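Local coordinates for protein 4-alpha-glucanotransferase (Corynebacterium glutamicum, PDB 5B68) that is an amylomaltase, also called disproportionating enzyme, with a TIM-barrel glucanotransferase domain preceded by an N-terminal beta-sandwich domain, at residues L141-L146 with G158-P163; L191-G196 with E273-N278; N445-V450 with G492-E497. One frame throughout, in Å; residues are numbered along the deposited sequence.

Contact 1 (L141-L146 with G158-P163)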
ATOM      1  N   LEU A 141       6.475  21.008 -11.402  1.00 20.72           N
ATOM      2  CA  LEU A 141       6.235  19.922 -10.441  1.00 20.94           C
ATOM      3  C   LEU A 141       7.487  19.627  -9.677  1.00 23.46           C
ATOM      4  O   LEU A 141       8.550  19.796 -10.211  1.00 26.85           O
ATOM      5  CB  LEU A 141       5.781  18.677 -11.187  1.00 22.84           C
ATOM      6  CG  LEU A 141       4.478  18.780 -11.974  1.00 23.83           C
ATOM      7  CD1 LEU A 141       4.140  17.403 -12.554  1.00 25.89           C
ATOM      8  CD2 LEU A 141       3.329  19.197 -11.128  1.00 25.29           C
ATOM      9  N   GLY A 142       7.360  19.249  -8.408  1.00 18.91           N
ATOM     10  CA  GLY A 142       8.498  18.651  -7.728  1.00 20.06           C
ATOM     11  C   GLY A 142       8.692  19.185  -6.343  1.00 17.49           C
ATOM     12  O   GLY A 142       7.767  19.718  -5.687  1.00 17.35           O
ATOM     13  N   TRP A 143       9.908  18.929  -5.873  1.00 19.15           N
ATOM     14  CA  TRP A 143      10.280  19.057  -4.485  1.00 17.09           C
ATOM     15  C   TRP A 143      11.202  20.233  -4.296  1.00 21.02           C
ATOM     16  O   TRP A 143      12.393  20.114  -4.419  1.00 19.22           O
ATOM     17  CB  TRP A 143      10.960  17.754  -4.025  1.00 16.72           C
ATOM     18  CG  TRP A 143      10.014  16.643  -4.103  1.00 17.28           C
ATOM     19  CD1 TRP A 143       9.759  15.862  -5.176  1.00 17.93           C
ATOM     20  CD2 TRP A 143       9.107  16.241  -3.089  1.00 17.71           C
ATOM     21  NE1 TRP A 143       8.763  14.974  -4.891  1.00 18.01           N
ATOM     22  CE2 TRP A 143       8.343  15.190  -3.609  1.00 16.46           C
ATOM     23  CE3 TRP A 143       8.874  16.656  -1.786  1.00 16.01           C
ATOM     24  CZ2 TRP A 143       7.370  14.549  -2.866  1.00 19.02           C
ATOM     25  CZ3 TRP A 143       7.913  16.022  -1.056  1.00 18.27           C
ATOM     26  CH2 TRP A 143       7.163  14.985  -1.594  1.00 19.35           C
ATOM     27  N   HIS A 144      10.588  21.370  -4.012  1.00 18.02           N
ATOM     28  CA  HIS A 144      11.255  22.642  -3.821  1.00 18.71           C
ATOM     29  C   HIS A 144      11.354  23.044  -2.350  1.00 21.28           C
ATOM     30  O   HIS A 144      10.960  22.303  -1.482  1.00 19.89           O
ATOM     31  CB  HIS A 144      10.545  23.719  -4.630  1.00 19.52           C
ATOM     32  CG  HIS A 144      10.136  23.263  -5.991  1.00 20.41           C
ATOM     33  ND1 HIS A 144      10.977  22.561  -6.816  1.00 20.37           N
ATOM     34  CD2 HIS A 144       8.959  23.347  -6.643  1.00 21.67           C
ATOM     35  CE1 HIS A 144      10.350  22.270  -7.934  1.00 21.34           C
ATOM     36  NE2 HIS A 144       9.121  22.730  -7.853  1.00 21.84           N
ATOM     37  N   LYS A 145      11.932  24.210  -2.102  1.00 19.90           N
ATOM     38  CA  LYS A 145      12.021  24.736  -0.766  1.00 21.69           C
ATOM     39  C   LYS A 145      11.698  26.218  -0.686  1.00 22.45           C
ATOM     40  O   LYS A 145      12.037  26.963  -1.570  1.00 22.44           O
ATOM     41  CB  LYS A 145      13.421  24.518  -0.224  1.00 26.65           C
ATOM     42  CG  LYS A 145      13.739  23.078   0.104  1.00 30.91           C
ATOM     43  CD  LYS A 145      14.797  23.013   1.176  1.00 35.24           C
ATOM     44  CE  LYS A 145      15.224  21.592   1.466  1.00 40.96           C
ATOM     45  NZ  LYS A 145      16.555  21.589   2.122  1.00 42.14           N
ATOM     46  N   LEU A 146      11.077  26.611   0.413  1.00 20.15           N
ATOM     47  CA  LEU A 146      10.944  27.996   0.773  1.00 20.56           C
ATOM     48  C   LEU A 146      12.006  28.305   1.814  1.00 19.81           C
ATOM     49  O   LEU A 146      12.227  27.560   2.730  1.00 18.79           O
ATOM     50  CB  LEU A 146       9.566  28.308   1.332  1.00 20.21           C
ATOM     51  CG  LEU A 146       8.449  28.562   0.341  1.00 19.84           C
ATOM     52  CD1 LEU A 146       7.089  28.358   0.972  1.00 19.81           C
ATOM     53  CD2 LEU A 146       8.566  29.934  -0.289  1.00 18.87           C
ATOM     54  N   GLY A 158       9.588  22.671   3.048  1.00 19.61           N
ATOM     55  CA  GLY A 158       9.347  22.140   1.709  1.00 19.65           C
ATOM     56  C   GLY A 158       8.237  22.951   1.079  1.00 19.12           C
ATOM     57  O   GLY A 158       7.328  23.406   1.766  1.00 22.25           O
ATOM     58  N   LEU A 159       8.342  23.084  -0.222  1.00 17.41           N
ATOM     59  CA  LEU A 159       7.351  23.642  -1.123  1.00 17.84           C
ATOM     60  C   LEU A 159       7.173  22.633  -2.242  1.00 18.50           C
ATOM     61  O   LEU A 159       8.097  22.437  -3.072  1.00 18.10           O
ATOM     62  CB  LEU A 159       7.816  24.981  -1.728  1.00 18.31           C
ATOM     63  CG  LEU A 159       6.876  25.618  -2.775  1.00 20.10           C
ATOM     64  CD1 LEU A 159       5.470  25.874  -2.274  1.00 20.17           C
ATOM     65  CD2 LEU A 159       7.419  26.919  -3.349  1.00 21.05           C
ATOM     66  N   ILE A 160       6.029  21.956  -2.244  1.00 19.47           N
ATOM     67  CA  ILE A 160       5.848  20.780  -3.035  1.00 18.28           C
ATOM     68  C   ILE A 160       4.715  21.056  -4.006  1.00 17.39           C
ATOM     69  O   ILE A 160       3.613  21.362  -3.584  1.00 21.77           O
ATOM     70  CB  ILE A 160       5.501  19.614  -2.116  1.00 20.23           C
ATOM     71  CG1 ILE A 160       6.646  19.400  -1.077  1.00 20.27           C
ATOM     72  CG2 ILE A 160       5.321  18.357  -2.939  1.00 19.73           C
ATOM     73  CD1 ILE A 160       6.147  18.837   0.199  1.00 21.47           C
ATOM     74  N   ILE A 161       4.994  20.932  -5.269  1.00 18.34           N
ATOM     75  CA  ILE A 161       4.058  21.299  -6.312  1.00 17.64           C
ATOM     76  C   ILE A 161       3.564  20.011  -7.042  1.00 19.22           C
ATOM     77  O   ILE A 161       4.363  19.179  -7.533  1.00 17.16           O
ATOM     78  CB  ILE A 161       4.749  22.243  -7.296  1.00 20.01           C
ATOM     79  CG1 ILE A 161       5.302  23.511  -6.578  1.00 18.72           C
ATOM     80  CG2 ILE A 161       3.804  22.620  -8.402  1.00 18.85           C
ATOM     81  CD1 ILE A 161       4.237  24.346  -5.857  1.00 19.54           C
ATOM     82  N   THR A 162       2.254  19.840  -7.060  1.00 18.01           N
ATOM     83  CA  THR A 162       1.669  18.557  -7.380  1.00 19.02           C
ATOM     84  C   THR A 162       0.789  18.692  -8.622  1.00 18.72           C
ATOM     85  O   THR A 162       0.325  19.781  -8.960  1.00 19.03           O
ATOM     86  CB  THR A 162       0.869  18.027  -6.223  1.00 17.24           C
ATOM     87  OG1 THR A 162      -0.319  18.788  -6.055  1.00 19.23           O
ATOM     88  CG2 THR A 162       1.669  17.952  -4.909  1.00 17.15           C
ATOM     89  N   PRO A 163       0.665  17.600  -9.391  1.00 19.44           N
ATOM     90  CA  PRO A 163      -0.110  17.728 -10.643  1.00 19.31           C
ATOM     91  C   PRO A 163      -1.615  17.738 -10.450  1.00 19.10           C
ATOM     92  O   PRO A 163      -2.161  17.023  -9.595  1.00 18.80           O
ATOM     93  CB  PRO A 163       0.364  16.524 -11.467  1.00 20.40           C
ATOM     94  CG  PRO A 163       0.651  15.507 -10.416  1.00 19.85           C
ATOM     95  CD  PRO A 163       1.295  16.268  -9.287  1.00 19.75           C
TER
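G142 and I161 hold each other by two backbone hydrogen bonds, one of two such pairs in an antiparallel beta hairpin of the N-terminal beta sandwich. One bond runs from G142 N to I161 O (3.1 Å); the return bond, I161 N to G142 O, is nearly straight at 169°. H144 and L159 form the other pair, H144 N to L159 O at 2.9 Å and L159 N to H144 O at 3.0 Å. The positive phi of G142 is one that its lack of a side chain makes possible.

On one face of the hairpin, L146 CG meets L159 CD2, and the CG1 branch of I161 approaches the edge of the H144 imidazole, 3.7 Å from CD2. The imidazole is fixed at both nitrogens, ND1 by the backbone N of E104 and NE2 by P140 O. At the open end of the hairpin, L141 CD2 rests against the peptide joining T162 to P163, 3.6 Å from P163 N.

W143 and I160 occupy the other face as a non-hydrogen-bonded pair, with W143 against I493 and L496 of helix 487-500. The chi1 of I160 (-59°) sets CG1 beside the backbone N and CG2 anti to it, which carries CG2 over the benzene half of the indole, a CH-pi contact 4.0 Å from the centroid of the W143 six-membered ring and 10° off its normal. I160 CD1 reaches W143 CZ3 at 3.6 Å.

Contact 2 (L191-G196 with E273-N278)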
ATOM      1  N   LEU A 191      12.163 -23.737 -11.409  1.00 26.69           N
ATOM      2  CA  LEU A 191      13.327 -23.308 -10.657  1.00 23.91           C
ATOM      3  C   LEU A 191      13.114 -22.526  -9.337  1.00 23.61           C
ATOM      4  O   LEU A 191      14.044 -22.362  -8.604  1.00 25.98           O
ATOM      5  CB  LEU A 191      14.290 -22.562 -11.573  1.00 23.46           C
ATOM      6  CG  LEU A 191      14.708 -23.290 -12.851  1.00 28.42           C
ATOM      7  CD1 LEU A 191      15.451 -22.377 -13.802  1.00 27.21           C
ATOM      8  CD2 LEU A 191      15.531 -24.523 -12.545  1.00 29.91           C
ATOM      9  N   SER A 192      11.911 -22.059  -9.036  1.00 22.38           N
ATOM     10  CA  SER A 192      11.667 -21.347  -7.785  1.00 22.93           C
ATOM     11  C   SER A 192      12.135 -22.193  -6.577  1.00 24.09           C
ATOM     12  O   SER A 192      11.972 -23.426  -6.556  1.00 25.47           O
ATOM     13  CB  SER A 192      10.203 -21.048  -7.578  1.00 25.64           C
ATOM     14  OG  SER A 192       9.629 -20.448  -8.751  1.00 22.24           O
ATOM     15  N   TRP A 193      12.602 -21.513  -5.533  1.00 22.47           N
ATOM     16  CA  TRP A 193      12.847 -22.182  -4.238  1.00 22.51           C
ATOM     17  C   TRP A 193      11.614 -22.334  -3.414  1.00 26.56           C
ATOM     18  O   TRP A 193      11.466 -21.726  -2.329  1.00 28.64           O
ATOM     19  CB  TRP A 193      13.972 -21.467  -3.464  1.00 25.39           C
ATOM     20  CG  TRP A 193      15.323 -21.609  -4.050  1.00 24.83           C
ATOM     21  CD1 TRP A 193      15.674 -21.806  -5.375  1.00 24.46           C
ATOM     22  CD2 TRP A 193      16.569 -21.532  -3.333  1.00 24.80           C
ATOM     23  NE1 TRP A 193      17.025 -21.836  -5.498  1.00 26.44           N
ATOM     24  CE2 TRP A 193      17.597 -21.681  -4.266  1.00 23.24           C
ATOM     25  CE3 TRP A 193      16.900 -21.313  -1.994  1.00 25.28           C
ATOM     26  CZ2 TRP A 193      18.948 -21.635  -3.909  1.00 25.77           C
ATOM     27  CZ3 TRP A 193      18.274 -21.279  -1.648  1.00 26.70           C
ATOM     28  CH2 TRP A 193      19.246 -21.427  -2.611  1.00 25.02           C
ATOM     29  N   GLY A 194      10.629 -23.083  -3.928  1.00 21.92           N
ATOM     30  CA  GLY A 194       9.452 -23.296  -3.126  1.00 21.43           C
ATOM     31  C   GLY A 194       8.450 -22.161  -3.151  1.00 23.20           C
ATOM     32  O   GLY A 194       7.342 -22.307  -2.689  1.00 25.35           O
ATOM     33  N   MET A 195       8.869 -20.990  -3.587  1.00 25.28           N
ATOM     34  CA  MET A 195       7.976 -19.856  -3.568  1.00 24.35           C
ATOM     35  C   MET A 195       8.410 -18.901  -4.663  1.00 21.11           C
ATOM     36  O   MET A 195       9.551 -18.901  -5.053  1.00 20.93           O
ATOM     37  CB  MET A 195       7.975 -19.200  -2.183  1.00 28.16           C
ATOM     38  CG  MET A 195       8.955 -18.065  -1.990  1.00 31.82           C
ATOM     39  SD  MET A 195       9.000 -17.295  -0.360  1.00 30.72           S
ATOM     40  CE  MET A 195       8.100 -15.775  -0.578  1.00 27.45           C
ATOM     41  N   GLY A 196       7.493 -18.097  -5.158  1.00 21.27           N
ATOM     42  CA  GLY A 196       7.856 -17.245  -6.315  1.00 19.80           C
ATOM     43  C   GLY A 196       8.860 -16.166  -5.926  1.00 21.11           C
ATOM     44  O   GLY A 196       8.859 -15.700  -4.745  1.00 24.96           O
ATOM     45  N   GLU A 273      15.879 -29.420  -3.246  1.00 34.73           N
ATOM     46  CA  GLU A 273      14.868 -29.748  -2.216  1.00 32.68           C
ATOM     47  C   GLU A 273      13.691 -28.765  -2.183  1.00 38.78           C
ATOM     48  O   GLU A 273      12.500 -29.169  -1.885  1.00 39.25           O
ATOM     49  CB  GLU A 273      15.452 -29.873  -0.784  1.00 43.72           C
ATOM     50  CG  GLU A 273      14.333 -29.869   0.301  1.00 48.93           C
ATOM     51  CD  GLU A 273      14.799 -30.126   1.733  1.00 64.39           C
ATOM     52  OE1 GLU A 273      14.169 -29.539   2.660  1.00 59.90           O
ATOM     53  OE2 GLU A 273      15.769 -30.911   1.929  1.00 66.61           O
ATOM     54  N   PHE A 274      13.990 -27.461  -2.373  1.00 33.05           N
ATOM     55  CA  PHE A 274      12.909 -26.466  -2.273  1.00 30.93           C
ATOM     56  C   PHE A 274      12.077 -26.634  -3.552  1.00 26.93           C
ATOM     57  O   PHE A 274      10.847 -26.556  -3.507  1.00 29.47           O
ATOM     58  CB  PHE A 274      13.450 -25.022  -2.072  1.00 29.62           C
ATOM     59  CG  PHE A 274      14.019 -24.802  -0.688  1.00 32.19           C
ATOM     60  CD1 PHE A 274      13.235 -25.028   0.453  1.00 36.39           C
ATOM     61  CD2 PHE A 274      15.347 -24.422  -0.526  1.00 33.67           C
ATOM     62  CE1 PHE A 274      13.779 -24.875   1.739  1.00 35.56           C
ATOM     63  CE2 PHE A 274      15.889 -24.277   0.738  1.00 32.42           C
ATOM     64  CZ  PHE A 274      15.118 -24.523   1.863  1.00 33.30           C
ATOM     65  N   ARG A 275      12.759 -26.897  -4.655  1.00 25.49           N
ATOM     66  CA  ARG A 275      12.099 -27.083  -5.960  1.00 28.30           C
ATOM     67  C   ARG A 275      11.076 -28.248  -5.994  1.00 31.38           C
ATOM     68  O   ARG A 275      10.097 -28.187  -6.699  1.00 29.28           O
ATOM     69  CB  ARG A 275      13.159 -27.335  -7.024  1.00 28.89           C
ATOM     70  CG  ARG A 275      13.896 -26.071  -7.377  1.00 31.20           C
ATOM     71  CD  ARG A 275      15.080 -26.279  -8.282  1.00 35.39           C
ATOM     72  NE  ARG A 275      15.718 -24.978  -8.491  1.00 37.51           N
ATOM     73  CZ  ARG A 275      16.910 -24.764  -9.018  1.00 40.41           C
ATOM     74  NH1 ARG A 275      17.684 -25.763  -9.454  1.00 48.40           N
ATOM     75  NH2 ARG A 275      17.329 -23.519  -9.143  1.00 43.40           N
ATOM     76  N   GLU A 276      11.302 -29.300  -5.231  1.00 32.61           N
ATOM     77  CA  GLU A 276      10.294 -30.340  -5.095  1.00 33.08           C
ATOM     78  C   GLU A 276       8.955 -29.785  -4.566  1.00 33.58           C
ATOM     79  O   GLU A 276       7.865 -30.234  -4.961  1.00 33.44           O
ATOM     80  CB  GLU A 276      10.808 -31.460  -4.130  1.00 40.58           C
ATOM     81  CG  GLU A 276      11.914 -32.327  -4.731  1.00 43.98           C
ATOM     82  CD  GLU A 276      11.474 -33.111  -5.987  1.00 53.92           C
ATOM     83  OE1 GLU A 276      10.294 -33.574  -6.065  1.00 56.33           O
ATOM     84  OE2 GLU A 276      12.308 -33.262  -6.915  1.00 56.52           O
ATOM     85  N   ARG A 277       9.011 -28.795  -3.656  1.00 27.77           N
ATOM     86  CA  ARG A 277       7.813 -28.190  -3.120  1.00 29.64           C
ATOM     87  C   ARG A 277       6.958 -27.552  -4.224  1.00 24.40           C
ATOM     88  O   ARG A 277       5.745 -27.567  -4.134  1.00 27.12           O
ATOM     89  CB  ARG A 277       8.126 -27.146  -2.025  1.00 30.48           C
ATOM     90  CG  ARG A 277       9.027 -27.713  -0.916  1.00 34.06           C
ATOM     91  CD  ARG A 277       9.003 -26.782   0.276  1.00 36.18           C
ATOM     92  NE  ARG A 277      10.031 -27.195   1.223  1.00 38.66           N
ATOM     93  CZ  ARG A 277      10.502 -26.430   2.212  1.00 46.53           C
ATOM     94  NH1 ARG A 277      10.029 -25.188   2.434  1.00 39.23           N
ATOM     95  NH2 ARG A 277      11.461 -26.933   2.997  1.00 45.73           N
ATOM     96  N   ASN A 278       7.620 -27.113  -5.272  1.00 26.80           N
ATOM     97  CA  ASN A 278       6.954 -26.441  -6.378  1.00 26.97           C
ATOM     98  C   ASN A 278       5.914 -27.316  -7.050  1.00 30.58           C
ATOM     99  O   ASN A 278       5.018 -26.788  -7.669  1.00 27.38           O
ATOM    100  CB  ASN A 278       7.917 -26.070  -7.487  1.00 24.92           C
ATOM    101  CG  ASN A 278       9.037 -25.102  -7.029  1.00 24.16           C
ATOM    102  OD1 ASN A 278       9.000 -24.546  -5.952  1.00 27.30           O
ATOM    103  ND2 ASN A 278      10.017 -24.937  -7.855  1.00 25.71           N
TER
HETATM  104  O   HOH W   1      16.473 -20.893  -8.973  1.00 30.83           O
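R275 of helix 261-277 reaches along L191 and S192, and its side chain meets their loop almost atom by atom. R275 CB stays 4.1 Å from S192 O, but CG of the same arginine comes to 3.4 Å from that oxygen. From there the chain runs extended to NE (chi2 172°, chi3 -178°), carrying CD past the backbone of L191. R275 NE then donates to L191 O at 3.1 Å, meeting that oxygen from above the carbonyl plane. At the tip, L191 CD2 lies 3.8 Å over the centre of the guanidinium, while a water at the group's edge accepts from R275 NH2 and donates to L191 O. NH2 also forms a salt bridge with E251, whose carboxylate takes the indole N-H of W193 as well.

The arrangement is a loop of the TIM-barrel domain, lying between barrel strand 177-182 and helix 198-209, fastened to segment 273-278. W193 is the centre of an inverse gamma turn, which brings S192 O and G194 N round to the same side chain. The amide of N278 serves both: ND2 donates to S192 O at 2.8 Å, nearly within its own plane, and OD1 accepts a weak bond from G194 N.

At the turn itself, F274 CB packs 3.5 Å from W193 C. The W193 and F274 rings are near parallel, 19° between planes, but offset, centroids 5.8 Å apart, so little of one ring lies over the other; their touching atoms are W193 CE3 and F274 CD2, 3.8 Å from each other.

Contact 3 (N445-V450 with G492-E497). With SO4 (sulfate ion), chain F.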
ATOM      1  N   ASN A 445       9.636   9.208  -0.101  1.00 17.62           N
ATOM      2  CA  ASN A 445      10.683   8.233  -0.342  1.00 18.01           C
ATOM      3  C   ASN A 445      10.101   6.809  -0.480  1.00 17.75           C
ATOM      4  O   ASN A 445      10.577   6.046  -1.364  1.00 16.90           O
ATOM      5  CB  ASN A 445      11.719   8.301   0.774  1.00 19.17           C
ATOM      6  CG  ASN A 445      12.594   9.559   0.674  1.00 18.64           C
ATOM      7  OD1 ASN A 445      12.529  10.301  -0.278  1.00 20.56           O
ATOM      8  ND2 ASN A 445      13.432   9.742   1.647  1.00 19.84           N
ATOM      9  N   LEU A 446       9.106   6.457   0.338  1.00 17.18           N
ATOM     10  CA  LEU A 446       8.498   5.132   0.193  1.00 17.17           C
ATOM     11  C   LEU A 446       7.782   5.031  -1.180  1.00 17.99           C
ATOM     12  O   LEU A 446       7.965   4.037  -1.919  1.00 16.67           O
ATOM     13  CB  LEU A 446       7.653   4.759   1.359  1.00 18.64           C
ATOM     14  CG  LEU A 446       6.246   5.311   1.471  1.00 18.01           C
ATOM     15  CD1 LEU A 446       5.197   4.519   0.692  1.00 20.19           C
ATOM     16  CD2 LEU A 446       5.894   5.390   2.902  1.00 20.92           C
ATOM     17  N   LEU A 447       7.075   6.098  -1.570  1.00 16.14           N
ATOM     18  CA  LEU A 447       6.418   6.093  -2.845  1.00 18.00           C
ATOM     19  C   LEU A 447       7.379   5.982  -4.012  1.00 18.69           C
ATOM     20  O   LEU A 447       7.128   5.251  -5.024  1.00 17.17           O
ATOM     21  CB  LEU A 447       5.504   7.324  -3.025  1.00 19.18           C
ATOM     22  CG  LEU A 447       4.261   7.423  -2.179  1.00 20.01           C
ATOM     23  CD1 LEU A 447       3.624   8.821  -2.200  1.00 22.59           C
ATOM     24  CD2 LEU A 447       3.265   6.366  -2.667  1.00 22.77           C
ATOM     25  N   ARG A 448       8.439   6.785  -3.976  1.00 18.72           N
ATOM     26  CA  ARG A 448       9.344   6.748  -5.062  1.00 21.19           C
ATOM     27  C   ARG A 448       9.979   5.320  -5.252  1.00 20.41           C
ATOM     28  O   ARG A 448      10.180   4.883  -6.362  1.00 21.62           O
ATOM     29  CB  ARG A 448      10.452   7.774  -4.838  1.00 23.59           C
ATOM     30  CG  ARG A 448      11.398   7.850  -5.965  1.00 25.43           C
ATOM     31  CD  ARG A 448      12.113   9.148  -5.985  1.00 33.00           C
ATOM     32  NE  ARG A 448      11.223  10.291  -6.120  1.00 31.53           N
ATOM     33  CZ  ARG A 448      11.650  11.534  -6.242  1.00 35.82           C
ATOM     34  NH1 ARG A 448      12.960  11.780  -6.246  1.00 41.45           N
ATOM     35  NH2 ARG A 448      10.795  12.552  -6.347  1.00 33.63           N
ATOM     36  N   THR A 449      10.282   4.632  -4.168  1.00 20.82           N
ATOM     37  CA  THR A 449      10.805   3.269  -4.250  1.00 21.17           C
ATOM     38  C   THR A 449       9.740   2.269  -4.788  1.00 20.17           C
ATOM     39  O   THR A 449      10.023   1.494  -5.711  1.00 20.94           O
ATOM     40  CB  THR A 449      11.373   2.830  -2.934  1.00 21.64           C
ATOM     41  OG1 THR A 449      12.477   3.704  -2.611  1.00 22.44           O
ATOM     42  CG2 THR A 449      11.863   1.400  -3.023  1.00 25.76           C
ATOM     43  N   VAL A 450       8.523   2.387  -4.303  1.00 19.55           N
ATOM     44  CA  VAL A 450       7.412   1.533  -4.737  1.00 20.64           C
ATOM     45  C   VAL A 450       7.174   1.682  -6.225  1.00 21.53           C
ATOM     46  O   VAL A 450       6.978   0.698  -6.929  1.00 22.14           O
ATOM     47  CB  VAL A 450       6.100   1.712  -3.907  1.00 21.89           C
ATOM     48  CG1 VAL A 450       4.978   0.874  -4.466  1.00 26.24           C
ATOM     49  CG2 VAL A 450       6.304   1.358  -2.470  1.00 22.72           C
ATOM     50  N   GLY A 492      -1.893  14.665  -3.012  1.00 16.18           N
ATOM     51  CA  GLY A 492      -1.093  15.448  -3.994  1.00 16.54           C
ATOM     52  C   GLY A 492       0.282  14.842  -4.232  1.00 15.78           C
ATOM     53  O   GLY A 492       0.756  14.785  -5.369  1.00 16.76           O
ATOM     54  N   ILE A 493       0.900  14.390  -3.176  1.00 16.00           N
ATOM     55  CA  ILE A 493       2.200  13.755  -3.306  1.00 17.18           C
ATOM     56  C   ILE A 493       2.100  12.368  -3.962  1.00 16.84           C
ATOM     57  O   ILE A 493       2.962  12.004  -4.690  1.00 16.84           O
ATOM     58  CB  ILE A 493       2.905  13.736  -1.944  1.00 18.17           C
ATOM     59  CG1 ILE A 493       3.338  15.182  -1.559  1.00 17.79           C
ATOM     60  CG2 ILE A 493       4.136  12.799  -1.939  1.00 18.59           C
ATOM     61  CD1 ILE A 493       3.665  15.345  -0.069  1.00 18.73           C
ATOM     62  N   LEU A 494       1.073  11.578  -3.665  1.00 14.87           N
ATOM     63  CA  LEU A 494       0.869  10.364  -4.365  1.00 16.15           C
ATOM     64  C   LEU A 494       0.750  10.643  -5.871  1.00 15.67           C
ATOM     65  O   LEU A 494       1.382   9.973  -6.705  1.00 16.96           O
ATOM     66  CB  LEU A 494      -0.378   9.655  -3.813  1.00 15.72           C
ATOM     67  CG  LEU A 494      -0.916   8.478  -4.590  1.00 18.13           C
ATOM     68  CD1 LEU A 494       0.110   7.375  -4.605  1.00 17.53           C
ATOM     69  CD2 LEU A 494      -2.192   7.995  -3.937  1.00 18.97           C
ATOM     70  N   ALA A 495      -0.034  11.643  -6.242  1.00 15.72           N
ATOM     71  CA  ALA A 495      -0.206  11.985  -7.658  1.00 17.82           C
ATOM     72  C   ALA A 495       1.112  12.462  -8.289  1.00 18.21           C
ATOM     73  O   ALA A 495       1.424  12.053  -9.436  1.00 18.86           O
ATOM     74  CB  ALA A 495      -1.299  13.010  -7.875  1.00 20.67           C
ATOM     75  N   LEU A 496       1.873  13.228  -7.522  1.00 16.48           N
ATOM     76  CA  LEU A 496       3.151  13.725  -7.985  1.00 17.21           C
ATOM     77  C   LEU A 496       4.112  12.579  -8.255  1.00 16.14           C
ATOM     78  O   LEU A 496       4.656  12.512  -9.353  1.00 18.33           O
ATOM     79  CB  LEU A 496       3.764  14.705  -7.011  1.00 17.25           C
ATOM     80  CG  LEU A 496       5.201  15.215  -7.275  1.00 19.77           C
ATOM     81  CD1 LEU A 496       5.371  15.870  -8.622  1.00 20.71           C
ATOM     82  CD2 LEU A 496       5.563  16.167  -6.141  1.00 20.30           C
ATOM     83  N   GLU A 497       4.336  11.739  -7.273  1.00 15.62           N
ATOM     84  CA  GLU A 497       5.249  10.620  -7.475  1.00 18.11           C
ATOM     85  C   GLU A 497       4.841   9.662  -8.622  1.00 20.14           C
ATOM     86  O   GLU A 497       5.694   9.207  -9.427  1.00 20.57           O
ATOM     87  CB  GLU A 497       5.526   9.942  -6.175  1.00 18.06           C
ATOM     88  CG  GLU A 497       6.423  10.749  -5.236  1.00 19.71           C
ATOM     89  CD  GLU A 497       7.763  11.061  -5.827  1.00 22.70           C
ATOM     90  OE1 GLU A 497       8.477  10.125  -6.304  1.00 22.74           O
ATOM     91  OE2 GLU A 497       8.139  12.269  -5.824  1.00 19.49           O
TER
HETATM   92  S   SO4 F 805      15.904   9.621  -8.329  1.00 49.84           S
HETATM   93  O1  SO4 F 805      17.259  10.185  -8.093  1.00 51.49           O
HETATM   94  O2  SO4 F 805      15.068  10.579  -9.066  1.00 53.61           O
HETATM   95  O3  SO4 F 805      15.322   9.314  -6.974  1.00 43.52           O
HETATM   96  O4  SO4 F 805      16.046   8.486  -9.233  1.00 45.30           O
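R448 and E497 have the nearest CA atoms, 6.1 Å from each other, of two helical segments whose axes pass 9.8 Å apart and run in broadly the same direction at 33°. Their side chains make a bidentate salt bridge. The arginine offers its side rather than its end: R448 NE donates to E497 OE1 at 2.8 Å and NH2 to OE2 at 2.7 Å, both bonds fairly straight. Each oxygen lies close to the guanidinium plane and is met on its syn side, although NE is tilted out of the carboxylate plane, the two flat groups being turned 29° against each other. A bend at chi3 (-60°) in R448 swings the guanidinium round to present this edge. The two bonds restrain both groups against turning, and E497 OE2 is gripped by W143 NE1 as well. R448 NH1 reaches a bound sulfate through a weak bond, and R452 also holds that ion.

Alongside the ion pair lies an apolar patch centred on L447. Its two methyl branches divide the work: L447 CD2 meets L494 CD1 at 3.8 Å, while CD1 lies over the backbone at L494 CA, also 3.8 Å away, and near I493 CG2. L447 CB packs against the methylene carbons of E497.

The pair belongs to helices 441-452 and 487-500 of the TIM-barrel domain. L447 also reaches L387 of barrel strand 382-387, and W143 of strand 142-150 touches I493, L496 and R448.

How the contacts relate
Read from the N terminus, the three contacts close separate loops in series; none nests within or crosses another. Contact 1 closes a short hairpin, with 11 residues between its segments, in the beta sandwich. Contact 2 closes a loop of 76 intervening residues within the barrel domain, and contact 3 closes one of 41 residues, bringing two helices of the same domain together. Contacts 1 and 3 meet directly, their centres about 13 Å apart: the hairpin packs on helix 487-500, with T162 and P163 against G492 and L496, so the sandwich is tied to the barrel there. Contact 2 stands apart, its centre about 34 Å from that of contact 3 and across the chain's centre from contact 1.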